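Local coordinates for protein serine protease pet (Escherichia coli, PDB 4OM9) that acts as a secreted serine protease toxin of enteroaggregative strains, probably cleaving host alpha-fodrin, with its protease domain carried on a long beta-helical passenger stalk, at residues A[418-423]-A[436-441]; A[450-455]-A[471-476]; A[466-471]-A[489-494]; A[480-485]-A[504-509]. All coordinates share one frame; numbering follows the deposited sequence.

Contact 1 of 4, residues A[418-423]-A[436-441]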
loop_
_atom_site.group_PDB
_atom_site.type_symbol
_atom_site.label_atom_id
_atom_site.label_comp_id
_atom_site.label_asym_id
_atom_site.label_seq_id
_atom_site.Cartn_x
_atom_site.Cartn_y
_atom_site.Cartn_z
ATOM N N ASP A 418 17.137 16.205 13.234
ATOM C CA ASP A 418 15.798 15.884 12.748
ATOM C C ASP A 418 15.513 14.387 12.577
ATOM O O ASP A 418 14.373 13.947 12.761
ATOM C CB ASP A 418 15.557 16.607 11.427
ATOM C CG ASP A 418 15.680 18.109 11.567
ATOM O OD1 ASP A 418 15.674 18.603 12.716
ATOM O OD2 ASP A 418 15.770 18.796 10.530
ATOM N N TYR A 419 16.532 13.599 12.245
ATOM C CA TYR A 419 16.288 12.192 11.968
ATOM C C TYR A 419 16.659 11.256 13.112
ATOM O O TYR A 419 16.651 10.045 12.927
ATOM C CB TYR A 419 17.022 11.770 10.682
ATOM C CG TYR A 419 16.854 12.759 9.545
ATOM C CD1 TYR A 419 15.662 12.841 8.828
ATOM C CD2 TYR A 419 17.866 13.638 9.221
ATOM C CE1 TYR A 419 15.505 13.763 7.798
ATOM C CE2 TYR A 419 17.721 14.557 8.200
ATOM C CZ TYR A 419 16.546 14.623 7.496
ATOM O OH TYR A 419 16.434 15.540 6.472
ATOM N N ALA A 420 16.963 11.803 14.290
ATOM C CA ALA A 420 17.361 10.992 15.449
ATOM C C ALA A 420 18.555 10.106 15.096
ATOM O O ALA A 420 18.734 9.013 15.652
ATOM C CB ALA A 420 16.198 10.150 15.947
ATOM N N GLY A 421 19.357 10.582 14.148
ATOM C CA GLY A 421 20.599 9.935 13.784
ATOM C C GLY A 421 20.503 8.504 13.288
ATOM O O GLY A 421 21.422 7.723 13.517
ATOM N N ILE A 422 19.410 8.155 12.611
ATOM C CA ILE A 422 19.323 6.848 11.983
ATOM C C ILE A 422 18.759 6.961 10.554
ATOM O O ILE A 422 17.903 7.803 10.232
ATOM C CB ILE A 422 18.503 5.863 12.865
ATOM C CG1 ILE A 422 18.508 4.453 12.256
ATOM C CG2 ILE A 422 17.091 6.391 13.151
ATOM C CD1 ILE A 422 18.154 3.344 13.227
ATOM N N PHE A 423 19.310 6.138 9.680
ATOM C CA PHE A 423 19.120 6.283 8.248
ATOM C C PHE A 423 19.015 4.887 7.691
ATOM O O PHE A 423 19.780 4.006 8.079
ATOM C CB PHE A 423 20.276 7.065 7.604
ATOM C CG PHE A 423 20.511 8.416 8.232
ATOM C CD1 PHE A 423 21.259 8.537 9.404
ATOM C CD2 PHE A 423 19.965 9.565 7.665
ATOM C CE1 PHE A 423 21.445 9.780 10.006
ATOM C CE2 PHE A 423 20.149 10.810 8.259
ATOM C CZ PHE A 423 20.890 10.916 9.426
ATOM N N HIS A 436 10.139 1.855 24.441
ATOM C CA HIS A 436 10.544 3.261 24.540
ATOM C C HIS A 436 9.734 4.162 23.597
ATOM O O HIS A 436 9.237 3.705 22.566
ATOM C CB HIS A 436 12.035 3.406 24.238
ATOM C CG HIS A 436 12.912 2.628 25.165
ATOM N ND1 HIS A 436 13.310 3.112 26.404
ATOM C CD2 HIS A 436 13.462 1.396 25.057
ATOM C CE1 HIS A 436 14.059 2.212 27.006
ATOM N NE2 HIS A 436 14.175 1.160 26.208
ATOM N N ASN A 437 9.606 5.435 23.963
ATOM C CA ASN A 437 8.990 6.446 23.111
ATOM C C ASN A 437 10.081 7.156 22.330
ATOM O O ASN A 437 11.109 7.524 22.898
ATOM C CB ASN A 437 8.188 7.470 23.938
ATOM C CG ASN A 437 7.082 6.830 24.805
ATOM O OD1 ASN A 437 6.494 5.811 24.449
ATOM N ND2 ASN A 437 6.792 7.456 25.948
ATOM N N GLN A 438 9.891 7.345 21.038
ATOM C CA GLN A 438 10.877 8.052 20.231
ATOM C C GLN A 438 10.229 9.098 19.340
ATOM O O GLN A 438 9.160 8.891 18.782
ATOM C CB GLN A 438 11.690 7.087 19.364
ATOM C CG GLN A 438 12.708 7.809 18.455
ATOM C CD GLN A 438 13.899 8.404 19.226
ATOM O OE1 GLN A 438 14.457 7.751 20.119
ATOM N NE2 GLN A 438 14.295 9.641 18.879
ATOM N N THR A 439 10.909 10.229 19.224
ATOM C CA THR A 439 10.435 11.355 18.443
ATOM C C THR A 439 11.346 11.605 17.265
ATOM O O THR A 439 12.563 11.622 17.415
ATOM C CB THR A 439 10.384 12.632 19.286
ATOM O OG1 THR A 439 9.531 12.426 20.421
ATOM C CG2 THR A 439 9.900 13.807 18.442
ATOM N N PHE A 440 10.750 11.793 16.099
ATOM C CA PHE A 440 11.470 12.265 14.938
ATOM C C PHE A 440 10.802 13.529 14.410
ATOM O O PHE A 440 9.571 13.609 14.319
ATOM C CB PHE A 440 11.493 11.223 13.805
ATOM C CG PHE A 440 11.979 9.850 14.198
ATOM C CD1 PHE A 440 11.150 8.970 14.872
ATOM C CD2 PHE A 440 13.239 9.401 13.786
ATOM C CE1 PHE A 440 11.578 7.693 15.189
ATOM C CE2 PHE A 440 13.675 8.128 14.087
ATOM C CZ PHE A 440 12.843 7.273 14.797
ATOM N N LYS A 441 11.601 14.515 14.053
ATOM C CA LYS A 441 11.137 15.538 13.157
ATOM C C LYS A 441 10.787 14.853 11.815
ATOM O O LYS A 441 9.756 15.138 11.208
ATOM C CB LYS A 441 12.216 16.593 12.976
ATOM C CG LYS A 441 11.774 17.882 12.341
ATOM C CD LYS A 441 11.694 19.009 13.370
ATOM C CE LYS A 441 11.756 20.364 12.664
ATOM N NZ LYS A 441 10.924 20.386 11.404
HETATM O O HOH W 1 13.947 21.522 10.430
#

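Contact 2 of 4, residues A[450-455]-A[471-476]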
loop_
_atom_site.group_PDB
_atom_site.type_symbol
_atom_site.label_atom_id
_atom_site.label_comp_id
_atom_site.label_asym_id
_atom_site.label_seq_id
_atom_site.Cartn_x
_atom_site.Cartn_y
_atom_site.Cartn_z
ATOM N N THR A 450 11.861 -0.582 5.238
ATOM C CA THR A 450 11.997 -0.098 6.606
ATOM C C THR A 450 10.696 -0.235 7.407
ATOM O O THR A 450 9.609 0.125 6.931
ATOM C CB THR A 450 12.428 1.393 6.631
ATOM O OG1 THR A 450 13.717 1.530 6.031
ATOM C CG2 THR A 450 12.464 1.937 8.049
ATOM N N THR A 451 10.813 -0.755 8.624
ATOM C CA THR A 451 9.687 -0.799 9.532
ATOM C C THR A 451 10.121 -0.346 10.928
ATOM O O THR A 451 11.208 -0.700 11.423
ATOM C CB THR A 451 9.080 -2.203 9.616
ATOM O OG1 THR A 451 8.831 -2.694 8.293
ATOM C CG2 THR A 451 7.765 -2.172 10.415
ATOM N N ILE A 452 9.276 0.474 11.539
ATOM C CA ILE A 452 9.449 0.864 12.931
ATOM C C ILE A 452 8.426 0.084 13.695
ATOM O O ILE A 452 7.252 0.116 13.361
ATOM C CB ILE A 452 9.279 2.370 13.127
ATOM C CG1 ILE A 452 10.413 3.105 12.395
ATOM C CG2 ILE A 452 9.219 2.722 14.616
ATOM C CD1 ILE A 452 10.297 4.621 12.393
ATOM N N THR A 453 8.877 -0.665 14.686
ATOM C CA THR A 453 7.999 -1.574 15.406
ATOM C C THR A 453 8.176 -1.465 16.914
ATOM O O THR A 453 8.951 -0.647 17.411
ATOM C CB THR A 453 8.254 -3.034 14.991
ATOM O OG1 THR A 453 7.189 -3.852 15.494
ATOM C CG2 THR A 453 9.620 -3.538 15.566
ATOM N N ASN A 454 7.451 -2.296 17.647
ATOM C CA ASN A 454 7.710 -2.447 19.064
ATOM C C ASN A 454 7.322 -3.837 19.534
ATOM O O ASN A 454 6.140 -4.156 19.634
ATOM C CB ASN A 454 6.973 -1.398 19.876
ATOM C CG ASN A 454 7.055 -1.666 21.366
ATOM O OD1 ASN A 454 8.069 -2.156 21.851
ATOM N ND2 ASN A 454 5.974 -1.384 22.095
ATOM N N SER A 455 8.338 -4.652 19.817
ATOM C CA SER A 455 8.162 -6.058 20.144
ATOM C C SER A 455 7.752 -6.258 21.593
ATOM O O SER A 455 7.466 -7.374 22.018
ATOM C CB SER A 455 9.465 -6.831 19.848
ATOM O OG SER A 455 10.565 -6.342 20.615
ATOM N N TYR A 471 6.418 16.087 4.222
ATOM C CA TYR A 471 7.365 15.009 4.403
ATOM C C TYR A 471 6.659 13.674 4.172
ATOM O O TYR A 471 5.509 13.474 4.608
ATOM C CB TYR A 471 8.007 15.054 5.800
ATOM C CG TYR A 471 8.506 13.692 6.218
ATOM C CD1 TYR A 471 9.691 13.164 5.705
ATOM C CD2 TYR A 471 7.774 12.915 7.096
ATOM C CE1 TYR A 471 10.129 11.892 6.072
ATOM C CE2 TYR A 471 8.203 11.669 7.467
ATOM C CZ TYR A 471 9.376 11.156 6.956
ATOM O OH TYR A 471 9.759 9.896 7.346
ATOM N N ILE A 472 7.326 12.768 3.462
ATOM C CA ILE A 472 6.751 11.449 3.244
ATOM C C ILE A 472 7.567 10.364 3.947
ATOM O O ILE A 472 8.753 10.235 3.708
ATOM C CB ILE A 472 6.645 11.108 1.748
ATOM C CG1 ILE A 472 6.020 12.275 0.986
ATOM C CG2 ILE A 472 5.826 9.835 1.563
ATOM C CD1 ILE A 472 5.754 11.989 -0.498
ATOM N N TYR A 473 6.910 9.604 4.819
ATOM C CA TYR A 473 7.509 8.414 5.398
ATOM C C TYR A 473 7.213 7.273 4.444
ATOM O O TYR A 473 6.036 6.941 4.214
ATOM C CB TYR A 473 6.962 8.131 6.802
ATOM C CG TYR A 473 7.480 6.848 7.423
ATOM C CD1 TYR A 473 8.860 6.584 7.497
ATOM C CD2 TYR A 473 6.599 5.909 7.962
ATOM C CE1 TYR A 473 9.333 5.414 8.067
ATOM C CE2 TYR A 473 7.059 4.736 8.532
ATOM C CZ TYR A 473 8.428 4.492 8.591
ATOM O OH TYR A 473 8.888 3.316 9.153
ATOM N N HIS A 474 8.276 6.720 3.850
ATOM C CA HIS A 474 8.176 5.614 2.913
ATOM C C HIS A 474 8.140 4.251 3.622
ATOM O O HIS A 474 7.854 3.236 2.996
ATOM C CB HIS A 474 9.352 5.624 1.936
ATOM C CG HIS A 474 9.317 6.721 0.904
ATOM N ND1 HIS A 474 8.274 6.891 0.013
ATOM C CD2 HIS A 474 10.258 7.640 0.569
ATOM C CE1 HIS A 474 8.554 7.902 -0.799
ATOM N NE2 HIS A 474 9.747 8.369 -0.484
ATOM N N GLY A 475 8.467 4.216 4.914
ATOM C CA GLY A 475 8.582 2.953 5.636
ATOM C C GLY A 475 7.288 2.482 6.287
ATOM O O GLY A 475 6.216 3.063 6.064
ATOM N N ASN A 476 7.372 1.443 7.115
ATOM C CA ASN A 476 6.171 0.928 7.766
ATOM C C ASN A 476 6.129 1.128 9.290
ATOM O O ASN A 476 7.089 1.594 9.906
ATOM C CB ASN A 476 5.997 -0.556 7.465
ATOM C CG ASN A 476 6.255 -0.887 6.018
ATOM O OD1 ASN A 476 5.518 -0.452 5.135
ATOM N ND2 ASN A 476 7.314 -1.667 5.763
#

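Contact 3 of 4, residues A[466-471]-A[489-494]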
loop_
_atom_site.group_PDB
_atom_site.type_symbol
_atom_site.label_atom_id
_atom_site.label_comp_id
_atom_site.label_asym_id
_atom_site.label_seq_id
_atom_site.Cartn_x
_atom_site.Cartn_y
_atom_site.Cartn_z
ATOM N N ASN A 466 6.905 14.842 14.029
ATOM C CA ASN A 466 6.386 16.202 14.087
ATOM C C ASN A 466 7.039 17.138 13.088
ATOM O O ASN A 466 7.364 18.266 13.403
ATOM C CB ASN A 466 6.507 16.761 15.513
ATOM C CG ASN A 466 7.899 16.722 16.035
ATOM O OD1 ASN A 466 8.826 16.342 15.311
ATOM N ND2 ASN A 466 8.083 17.121 17.303
ATOM N N ASN A 467 7.206 16.657 11.866
ATOM C CA ASN A 467 7.544 17.527 10.752
ATOM C C ASN A 467 6.625 18.754 10.629
ATOM O O ASN A 467 5.407 18.688 10.890
ATOM C CB ASN A 467 7.496 16.731 9.460
ATOM C CG ASN A 467 6.165 16.060 9.260
ATOM O OD1 ASN A 467 5.788 15.179 10.035
ATOM N ND2 ASN A 467 5.433 16.472 8.214
ATOM N N GLN A 468 7.214 19.872 10.217
ATOM C CA GLN A 468 6.479 21.117 10.062
ATOM C C GLN A 468 6.245 21.433 8.587
ATOM O O GLN A 468 5.541 22.383 8.236
ATOM C CB GLN A 468 7.229 22.258 10.741
ATOM C CG GLN A 468 7.452 22.041 12.233
ATOM C CD GLN A 468 8.101 23.240 12.906
ATOM O OE1 GLN A 468 9.299 23.235 13.191
ATOM N NE2 GLN A 468 7.309 24.278 13.161
ATOM N N ASN A 469 6.855 20.631 7.724
ATOM C CA ASN A 469 6.689 20.796 6.298
ATOM C C ASN A 469 6.344 19.468 5.691
ATOM O O ASN A 469 6.357 18.446 6.382
ATOM C CB ASN A 469 7.953 21.349 5.649
ATOM C CG ASN A 469 8.607 22.432 6.475
ATOM O OD1 ASN A 469 9.743 22.275 6.947
ATOM N ND2 ASN A 469 7.898 23.548 6.655
ATOM N N ASN A 470 6.030 19.498 4.397
ATOM C CA ASN A 470 5.692 18.301 3.656
ATOM C C ASN A 470 6.795 17.271 3.765
ATOM O O ASN A 470 7.958 17.547 3.452
ATOM C CB ASN A 470 5.450 18.626 2.187
ATOM C CG ASN A 470 4.072 19.202 1.923
ATOM O OD1 ASN A 470 3.262 19.397 2.839
ATOM N ND2 ASN A 470 3.808 19.495 0.663
ATOM N N TYR A 471 6.418 16.087 4.222
ATOM C CA TYR A 471 7.365 15.009 4.403
ATOM C C TYR A 471 6.659 13.674 4.172
ATOM O O TYR A 471 5.509 13.474 4.608
ATOM C CB TYR A 471 8.007 15.054 5.800
ATOM C CG TYR A 471 8.506 13.692 6.218
ATOM C CD1 TYR A 471 9.691 13.164 5.705
ATOM C CD2 TYR A 471 7.774 12.915 7.096
ATOM C CE1 TYR A 471 10.129 11.892 6.072
ATOM C CE2 TYR A 471 8.203 11.669 7.467
ATOM C CZ TYR A 471 9.376 11.156 6.956
ATOM O OH TYR A 471 9.759 9.896 7.346
ATOM N N THR A 489 0.899 24.552 17.513
ATOM C CA THR A 489 0.101 25.552 16.831
ATOM C C THR A 489 -0.406 24.990 15.493
ATOM O O THR A 489 0.299 24.234 14.807
ATOM C CB THR A 489 0.925 26.846 16.636
ATOM O OG1 THR A 489 0.464 27.840 17.561
ATOM C CG2 THR A 489 0.810 27.395 15.233
ATOM N N LYS A 490 -1.646 25.332 15.158
ATOM C CA LYS A 490 -2.279 24.898 13.925
ATOM C C LYS A 490 -1.426 25.283 12.725
ATOM O O LYS A 490 -1.194 26.468 12.484
ATOM C CB LYS A 490 -3.680 25.519 13.811
ATOM C CG LYS A 490 -4.554 24.969 12.698
ATOM C CD LYS A 490 -5.842 25.795 12.611
ATOM C CE LYS A 490 -6.908 25.107 11.776
ATOM N NZ LYS A 490 -6.353 24.337 10.633
ATOM N N GLN A 491 -0.950 24.272 11.995
ATOM C CA GLN A 491 -0.058 24.460 10.847
ATOM C C GLN A 491 -0.514 23.589 9.668
ATOM O O GLN A 491 -0.263 22.384 9.640
ATOM C CB GLN A 491 1.404 24.126 11.222
ATOM C CG GLN A 491 2.046 25.109 12.185
ATOM C CD GLN A 491 3.334 24.573 12.810
ATOM O OE1 GLN A 491 4.164 23.964 12.130
ATOM N NE2 GLN A 491 3.501 24.795 14.115
ATOM N N ASP A 492 -1.167 24.208 8.693
ATOM C CA ASP A 492 -1.839 23.463 7.636
ATOM C C ASP A 492 -0.881 22.909 6.595
ATOM O O ASP A 492 -1.284 22.130 5.731
ATOM C CB ASP A 492 -2.881 24.342 6.940
ATOM C CG ASP A 492 -4.066 24.666 7.833
ATOM O OD1 ASP A 492 -4.253 23.985 8.865
ATOM O OD2 ASP A 492 -4.812 25.601 7.492
ATOM N N ASN A 493 0.383 23.312 6.670
ATOM C CA ASN A 493 1.364 22.867 5.693
ATOM C C ASN A 493 2.245 21.752 6.242
ATOM O O ASN A 493 3.018 21.138 5.506
ATOM C CB ASN A 493 2.201 24.052 5.220
ATOM C CG ASN A 493 1.372 25.066 4.443
ATOM O OD1 ASN A 493 0.247 24.777 4.038
ATOM N ND2 ASN A 493 1.926 26.257 4.232
ATOM N N ALA A 494 2.092 21.465 7.529
ATOM C CA ALA A 494 2.875 20.415 8.167
ATOM C C ALA A 494 2.330 19.021 7.847
ATOM O O ALA A 494 1.970 18.252 8.750
ATOM C CB ALA A 494 2.917 20.635 9.674
HETATM O O HOH W 2 5.058 21.957 3.250
#

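Contact 4 of 4, residues A[480-485]-A[504-509]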
loop_
_atom_site.group_PDB
_atom_site.type_symbol
_atom_site.label_atom_id
_atom_site.label_comp_id
_atom_site.label_asym_id
_atom_site.label_seq_id
_atom_site.Cartn_x
_atom_site.Cartn_y
_atom_site.Cartn_z
ATOM N N ASN A 480 3.453 -3.005 18.736
ATOM C CA ASN A 480 2.778 -2.326 19.835
ATOM C C ASN A 480 3.119 -0.840 19.890
ATOM O O ASN A 480 3.790 -0.380 20.812
ATOM C CB ASN A 480 3.137 -3.010 21.157
ATOM C CG ASN A 480 2.318 -2.494 22.328
ATOM O OD1 ASN A 480 1.240 -1.931 22.146
ATOM N ND2 ASN A 480 2.831 -2.686 23.545
ATOM N N VAL A 481 2.628 -0.096 18.902
ATOM C CA VAL A 481 3.007 1.296 18.716
ATOM C C VAL A 481 1.778 2.231 18.704
ATOM O O VAL A 481 0.683 1.841 18.298
ATOM C CB VAL A 481 3.802 1.462 17.398
ATOM C CG1 VAL A 481 4.167 2.905 17.138
ATOM C CG2 VAL A 481 5.072 0.565 17.388
ATOM N N ARG A 482 1.962 3.456 19.169
ATOM C CA ARG A 482 0.985 4.506 18.936
ATOM C C ARG A 482 1.701 5.604 18.185
ATOM O O ARG A 482 2.838 5.944 18.529
ATOM C CB ARG A 482 0.387 5.025 20.241
ATOM C CG ARG A 482 -0.191 6.417 20.165
ATOM C CD ARG A 482 -0.658 6.843 21.551
ATOM N NE ARG A 482 -1.066 8.243 21.616
ATOM C CZ ARG A 482 -2.321 8.668 21.509
ATOM N NH1 ARG A 482 -3.313 7.806 21.309
ATOM N NH2 ARG A 482 -2.586 9.965 21.606
ATOM N N LEU A 483 1.049 6.130 17.145
ATOM C CA LEU A 483 1.647 7.146 16.286
ATOM C C LEU A 483 1.012 8.500 16.513
ATOM O O LEU A 483 -0.207 8.606 16.447
ATOM C CB LEU A 483 1.492 6.763 14.824
ATOM C CG LEU A 483 1.937 7.790 13.779
ATOM C CD1 LEU A 483 3.402 8.087 13.894
ATOM C CD2 LEU A 483 1.669 7.265 12.402
ATOM N N GLU A 484 1.831 9.526 16.749
ATOM C CA GLU A 484 1.330 10.870 16.985
ATOM C C GLU A 484 1.946 11.906 16.060
ATOM O O GLU A 484 3.151 12.004 15.948
ATOM C CB GLU A 484 1.566 11.288 18.450
ATOM C CG GLU A 484 0.878 10.390 19.445
ATOM C CD GLU A 484 1.027 10.843 20.879
ATOM O OE1 GLU A 484 1.715 11.855 21.125
ATOM O OE2 GLU A 484 0.453 10.177 21.770
ATOM N N HIS A 485 1.114 12.709 15.416
ATOM C CA HIS A 485 1.602 13.843 14.637
ATOM C C HIS A 485 1.028 15.126 15.278
ATOM O O HIS A 485 0.051 15.665 14.792
ATOM C CB HIS A 485 1.187 13.669 13.171
ATOM C CG HIS A 485 1.628 14.764 12.253
ATOM N ND1 HIS A 485 2.905 15.277 12.251
ATOM C CD2 HIS A 485 0.967 15.415 11.268
ATOM C CE1 HIS A 485 3.009 16.204 11.319
ATOM N NE2 HIS A 485 1.846 16.307 10.705
ATOM N N ALA A 504 -1.108 0.115 13.661
ATOM C CA ALA A 504 -0.884 0.815 14.916
ATOM C C ALA A 504 -2.060 0.656 15.874
ATOM O O ALA A 504 -3.208 0.553 15.441
ATOM C CB ALA A 504 -0.619 2.292 14.647
ATOM N N ASN A 505 -1.776 0.633 17.176
ATOM C CA ASN A 505 -2.842 0.607 18.166
ATOM C C ASN A 505 -3.771 1.777 17.914
ATOM O O ASN A 505 -4.976 1.610 17.813
ATOM C CB ASN A 505 -2.283 0.671 19.586
ATOM C CG ASN A 505 -1.231 -0.396 19.853
ATOM O OD1 ASN A 505 -1.322 -1.512 19.349
ATOM N ND2 ASN A 505 -0.224 -0.047 20.644
ATOM N N SER A 506 -3.194 2.963 17.780
ATOM C CA SER A 506 -3.986 4.158 17.560
ATOM C C SER A 506 -3.132 5.221 16.919
ATOM O O SER A 506 -1.914 5.095 16.853
ATOM C CB SER A 506 -4.590 4.686 18.868
ATOM O OG SER A 506 -3.583 5.165 19.748
ATOM N N ILE A 507 -3.787 6.266 16.432
ATOM C CA ILE A 507 -3.101 7.352 15.756
ATOM C C ILE A 507 -3.733 8.650 16.209
ATOM O O ILE A 507 -4.960 8.776 16.230
ATOM C CB ILE A 507 -3.189 7.242 14.217
ATOM C CG1 ILE A 507 -2.430 6.016 13.698
ATOM C CG2 ILE A 507 -2.645 8.494 13.566
ATOM C CD1 ILE A 507 -2.662 5.741 12.199
ATOM N N SER A 508 -2.904 9.616 16.576
ATOM C CA SER A 508 -3.430 10.881 17.052
ATOM C C SER A 508 -2.780 12.047 16.326
ATOM O O SER A 508 -1.561 12.115 16.196
ATOM C CB SER A 508 -3.239 11.004 18.559
ATOM O OG SER A 508 -3.006 12.348 18.901
ATOM N N ILE A 509 -3.631 12.954 15.861
ATOM C CA ILE A 509 -3.261 14.063 15.004
ATOM C C ILE A 509 -3.782 15.365 15.567
ATOM O O ILE A 509 -4.982 15.523 15.730
ATOM C CB ILE A 509 -3.856 13.912 13.619
ATOM C CG1 ILE A 509 -3.763 12.467 13.146
ATOM C CG2 ILE A 509 -3.193 14.867 12.667
ATOM C CD1 ILE A 509 -2.374 12.064 12.777
HETATM O O HOH W 3 -0.231 -3.881 19.797
#

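Contact 1 of 4, residues A[418-423]-A[436-441]
Ala-420 and Ile-422 close on the ring of Phe-440 where the turn leading into strand 422-424 passes strand 438-440. Ala-420 CB approaches the ring obliquely, 3.7 Å from Phe-440 CE2. Ile-422 CG2 reaches the same corner at the ring's edge, near its plane, at 3.9 Å from Phe-440 CE2. The ring leans over to them because its CG stands beside the backbone N and anti to the carbonyl carbon (chi1 -53°). Outside the two segments, Leu-463 packs on Phe-440, while Ile-397 and Val-399 pack on Ile-422.

Polar atoms border this apolar patch. Tyr-419 O also lies at the edge of the ring, 3.6 Å from Phe-440 CD2. Gln-438 bends at chi2 (71°) and curls back on its own strand, where its NE2 donates to Thr-439 O at 3.0 Å, coming from above the carbonyl plane. With its amide held this way, Gln-438 NE2 rests 3.5 Å from Ala-420 CB.

The charged pair is looser. Asp-418 and Lys-441 run alongside each other in the same direction, with Asp-418 CB 3.7 Å from Lys-441 CB, yet Asp-418 OD2 and Lys-441 NZ stay 5.2 Å apart. A water spans the gap, donating to Asp-418 OD2 and accepting weakly from Lys-441 NZ.

Strand 422-424 pairs in parallel with 397-399, and strand 438-440 with 461-465, so the buried Ala-420, Ile-422 and Phe-440 join different sheets inside the fold, as in the right-handed parallel beta-helix of autotransporter passenger domains, while Asp-418 and Lys-441 stay partly exposed.

Contact 2 of 4, residues A[450-455]-A[471-476]
Asn-476 meets Thr-450, Thr-451 and Ile-452 through both its backbone and its side chain. Its N donates to Thr-450 O at 2.6 Å, and its O accepts from Ile-452 N at 3.0 Å, making a parallel bridge between successive strands of the beta-helix in which Thr-451 faces Asn-476. On that face, Asn-476 ND2 donates to Thr-451 OG1 at 3.1 Å; the bond is nearly straight (171°), with the hydroxyl oxygen in the amide plane. Thr-451 offers this oxygen by setting OG1 beside its backbone N (chi1 -51°).

A second donor holds Asn-476 O: Tyr-473 OH, at 2.6 Å, reaches it from the opposite face of the carbonyl plane to Ile-452 N. The same Tyr-473 OH lies 3.6 Å from Ile-452 CG1, bringing the end of the ring against the isoleucine. Gly-475 N sits over the centre of one face of the Tyr-473 ring, so the chain folds across its own tyrosine before entering the bridge.

Farther out, Asn-476 OD1 takes a bond from Asp-501 N, and its ND2 also serves Ser-448 O. The amide thus ties three successive levels of chain together, its rotation fixed by bonds at both ends, while Asn-476 O is satisfied by two donors.

Contact 3 of 4, residues A[466-471]-A[489-494]
Gln-468 and Gln-491 cross between two loops of the beta-helix, their amide planes turned 52° apart. Gln-468 NE2 donates to Gln-491 OE1 in a straight but long bond of 3.3 Å, which is weak. Both side chains are extended beyond CG, and Gln-491 OE1 also lies 3.8 Å from Gln-468 CB.

The packing contacts centre on Ala-494, the last residue of a type I turn that begins at Gln-491. Its methyl group sits against backbone carbonyls: Ala-494 CB is 3.4 Å from Asn-467 O. Beside it, Ala-494 CA makes a CA-H...O contact with Gln-468 O at 3.3 Å.

Water carries the backbone link, accepting from Asn-470 N at 2.9 Å and donating to Asn-493 O at 3.1 Å.

The 466-471 loop is also braced from within. Asn-467 ND2 donates to Asn-469 O at 2.8 Å with the acceptor in its amide plane, a reach made possible by CG standing between the backbone N and the carbonyl carbon (chi1 56°).

Between the loops, then, the chemistry is a weak amide bond, a water bridge and close carbonyl packing, so solvent helps to join the two backbones at successive turns of the beta-helix.

Contact 4 of 4, residues A[480-485]-A[504-509]
The guanidinium of Arg-482 has Ser-506 OG at its edge, near its plane, and Ser-508 CB approaching obliquely. Arg-482 NH1 donates to Ser-506 OG at 3.1 Å, the oxygen tilted 24° from the plane, while Arg-482 NH2 lies 3.3 Å from Ser-508 CB. The arginine runs extended from CG to NE, where it pairs with Glu-484 OE2 on its own strand, a salt bridge modelled too short for its length to be trusted. At the corner where the chain turns at Asn-505, its amide and that of Asn-480 are turned 55° to each other; Asn-505 ND2 donates to Asn-480 OD1 at 2.8 Å and also serves Glu-460. A water donates to Asn-505 OD1 and, weakly, to Asn-480 OD1. The His-485 ring is met obliquely by Ile-509 CG2, and its nitrogens bond to the carbonyls of Val-465 and Ala-494.

Between these groups runs a parallel pairing. Leu-483 N bonds to Ser-506 O at 3.2 Å, Ser-508 N to Leu-483 O at 2.9 Å, and His-485 N to Ser-508 O at 2.8 Å. Leu-483, Ile-507, His-485 and Ile-509 share one face, with Leu-483 CB 4.1 Å from Ile-507 CG1.

The axes of 481-485 and 506-509 are 13° from parallel. Strand 461-465 flanks the first and 585-589 the second, all four being successive parallel strands of the beta-helix; Leu-463 and Val-465 pack on Leu-483, while Met-516 and Leu-586 close over Ile-507.

All four contacts lie in neighbouring turns of the beta-helical stalk. Contacts 1 and 2 come close without touching, their centres about 11 Å apart. Contacts 1 and 3 join where strand 438-440 runs out: Phe-440 O is 3.0 Å from Asn-466 N, a probable hydrogen bond. Contacts 2 and 3 share Tyr-471, although their centres are about 19 Å apart. Contact 4 is tied to contact 2 by Asn-454 ND2, 2.7 Å from Asn-480 O, and packs on contact 3 where Asn-467 OD1 lies 3.2 Å from His-485 CE1. No ligand takes part in any of the four; they are contacts of the beta-helix itself.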